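Putative branched-chain amino acid ABC transporter (Chromobacterium violaceum, PDB 4PYR) is of uncharacterised function but can bind glutathione and belongs to the LppC lipoproteins, a periplasmic-binding-protein-like family probably involved in enzyme regulation. Local coordinates at residues 33-38 with 258-262. Numbering follows the deposited sequence.
Sequences DQSAEL and YRLAV
The turn that closes the beta-alpha-beta unit of strand 2-8, helix 16-33 and strand 36-42 receives Y258 from helix 245-265 and illustrates how a distant helix can be docked largely through one tyrosine, with a valine one turn on. With CG anti to the backbone N (chi1 174°), the Y258 ring reaches off the helix into the bend, where its hydroxyl meets the hydroxyl of S35: S35 OG and Y258 OH form a hydrogen bond of 2.7 Å in which either may be the donor. S35 OG lies at the ring edge, near its plane. The phenolic oxygen thus sits close to the backbone of the turn, which changes direction at Q34, the first residue past the helix, with positive phi. Along the same ring, L38 CD2 approaches Y258 CE1 at the edge, 4.2 Å away. D33 CB and A36 CB come in obliquely, the former 3.7 Å from Y258 CE2 and the latter 4.1 Å from Y258 CE1. V262 lays CG2 over one face of the ring, 3.6 Å above its plane and displaced toward the rim; this same methyl is 4.1 Å from A36 CB, closing a small apolar cluster. The D33 side chain runs alongside the tyrosine in the opposite sense, its carboxylate plane turned 56° from the ring, and D33 OD2 is hydrogen-bonded to Y236 OH. R259 meets D33 OD2 through CG, at 4.0 Å; the charged atoms D33 OD2 and R259 NE stay 4.9 Å apart, while the guanidinium forms salt bridges with D256 and D276. The tyrosine also touches A29 and A30 of helix 16-33 and I4 of strand 2-8, so helix 245-265 packs at the margin of the five-stranded parallel sheet, against 36-42, one of its two edge strands within the chain, and the helix that leads into it.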
loop_
_atom_site.group_PDB
_atom_site.type_symbol
_atom_site.label_atom_id
_atom_site.label_comp_id
_atom_site.label_asym_id
_atom_site.label_seq_id
_atom_site.Cartn_x
_atom_site.Cartn_y
_atom_site.Cartn_z
ATOM N N ASP A 33 -7.469 -18.006 -10.962
ATOM C CA ASP A 33 -7.586 -17.413 -12.280
ATOM C C ASP A 33 -7.084 -18.316 -13.381
ATOM O O ASP A 33 -7.611 -18.252 -14.492
ATOM C CB ASP A 33 -6.778 -16.102 -12.297
ATOM C CG ASP A 33 -7.457 -14.977 -11.564
ATOM O OD1 ASP A 33 -8.566 -15.118 -11.000
ATOM O OD2 ASP A 33 -6.880 -13.899 -11.610
ATOM N N GLN A 34 -6.054 -19.120 -13.115
ATOM C CA GLN A 34 -5.535 -20.120 -14.097
ATOM C C GLN A 34 -5.241 -19.583 -15.459
ATOM O O GLN A 34 -5.464 -20.247 -16.489
ATOM C CB GLN A 34 -6.477 -21.220 -14.239
ATOM C CG GLN A 34 -6.492 -21.994 -12.965
ATOM C CD GLN A 34 -7.660 -22.842 -13.037
ATOM O OE1 GLN A 34 -7.595 -23.892 -13.674
ATOM N NE2 GLN A 34 -8.799 -22.312 -12.590
ATOM N N SER A 35 -4.699 -18.378 -15.411
ATOM C CA SER A 35 -4.362 -17.613 -16.585
ATOM C C SER A 35 -2.832 -17.585 -16.831
ATOM O O SER A 35 -2.378 -16.984 -17.805
ATOM C CB SER A 35 -4.972 -16.211 -16.409
ATOM O OG SER A 35 -4.694 -15.720 -15.097
ATOM N N ALA A 36 -2.051 -18.286 -15.997
ATOM C CA ALA A 36 -0.594 -18.279 -16.092
ATOM C C ALA A 36 0.036 -19.454 -15.352
ATOM O O ALA A 36 -0.555 -20.028 -14.410
ATOM C CB ALA A 36 -0.011 -16.980 -15.531
ATOM N N GLU A 37 1.260 -19.762 -15.758
ATOM C CA GLU A 37 2.120 -20.710 -15.075
ATOM C C GLU A 37 3.109 -19.951 -14.233
ATOM O O GLU A 37 3.598 -18.924 -14.646
ATOM C CB GLU A 37 2.869 -21.554 -16.090
ATOM C CG GLU A 37 3.701 -22.672 -15.472
ATOM C CD GLU A 37 4.154 -23.713 -16.491
ATOM O OE1 GLU A 37 3.500 -23.871 -17.557
ATOM O OE2 GLU A 37 5.178 -24.396 -16.221
ATOM N N LEU A 38 3.387 -20.424 -13.023
ATOM C CA LEU A 38 4.387 -19.808 -12.180
ATOM C C LEU A 38 5.745 -20.523 -12.297
ATOM O O LEU A 38 5.821 -21.751 -12.340
ATOM C CB LEU A 38 3.922 -19.856 -10.719
ATOM C CG LEU A 38 2.573 -19.221 -10.392
ATOM C CD1 LEU A 38 2.277 -19.321 -8.867
ATOM C CD2 LEU A 38 2.486 -17.789 -10.808
ATOM N N TYR A 258 -0.027 -10.921 -9.085
ATOM C CA TYR A 258 -0.368 -11.926 -10.029
ATOM C C TYR A 258 -1.266 -11.314 -11.124
ATOM O O TYR A 258 -0.984 -11.474 -12.323
ATOM C CB TYR A 258 -1.117 -13.069 -9.389
ATOM C CG TYR A 258 -1.588 -14.040 -10.445
ATOM C CD1 TYR A 258 -0.796 -15.074 -10.832
ATOM C CD2 TYR A 258 -2.856 -13.933 -11.041
ATOM C CE1 TYR A 258 -1.238 -16.006 -11.794
ATOM C CE2 TYR A 258 -3.286 -14.825 -12.007
ATOM C CZ TYR A 258 -2.468 -15.842 -12.382
ATOM O OH TYR A 258 -2.858 -16.728 -13.368
ATOM N N ARG A 259 -2.325 -10.591 -10.719
ATOM C CA ARG A 259 -3.289 -10.083 -11.681
ATOM C C ARG A 259 -2.682 -9.076 -12.620
ATOM O O ARG A 259 -2.968 -9.115 -13.819
ATOM C CB ARG A 259 -4.501 -9.506 -10.996
ATOM C CG ARG A 259 -5.237 -10.559 -10.126
ATOM C CD ARG A 259 -6.347 -9.986 -9.224
ATOM N NE ARG A 259 -7.416 -9.359 -9.989
ATOM C CZ ARG A 259 -8.166 -8.343 -9.609
ATOM N NH1 ARG A 259 -7.982 -7.749 -8.432
ATOM N NH2 ARG A 259 -9.122 -7.906 -10.396
ATOM N N LEU A 260 -1.880 -8.175 -12.066
ATOM C CA LEU A 260 -1.171 -7.172 -12.897
ATOM C C LEU A 260 -0.159 -7.806 -13.816
ATOM O O LEU A 260 -0.055 -7.407 -14.993
ATOM C CB LEU A 260 -0.471 -6.137 -12.048
ATOM C CG LEU A 260 -1.292 -5.030 -11.483
ATOM C CD1 LEU A 260 -0.358 -4.182 -10.618
ATOM C CD2 LEU A 260 -1.888 -4.190 -12.575
ATOM N N ALA A 261 0.581 -8.789 -13.320
ATOM C CA ALA A 261 1.555 -9.502 -14.159
ATOM C C ALA A 261 0.894 -10.098 -15.364
ATOM O O ALA A 261 1.414 -9.981 -16.489
ATOM C CB ALA A 261 2.252 -10.582 -13.362
ATOM N N VAL A 262 -0.263 -10.719 -15.185
ATOM C CA VAL A 262 -0.969 -11.310 -16.320
ATOM C C VAL A 262 -1.325 -10.238 -17.353
ATOM O O VAL A 262 -1.162 -10.463 -18.548
ATOM C CB VAL A 262 -2.240 -12.073 -15.884
ATOM C CG1 VAL A 262 -3.044 -12.486 -17.083
ATOM C CG2 VAL A 262 -1.837 -13.298 -15.059
#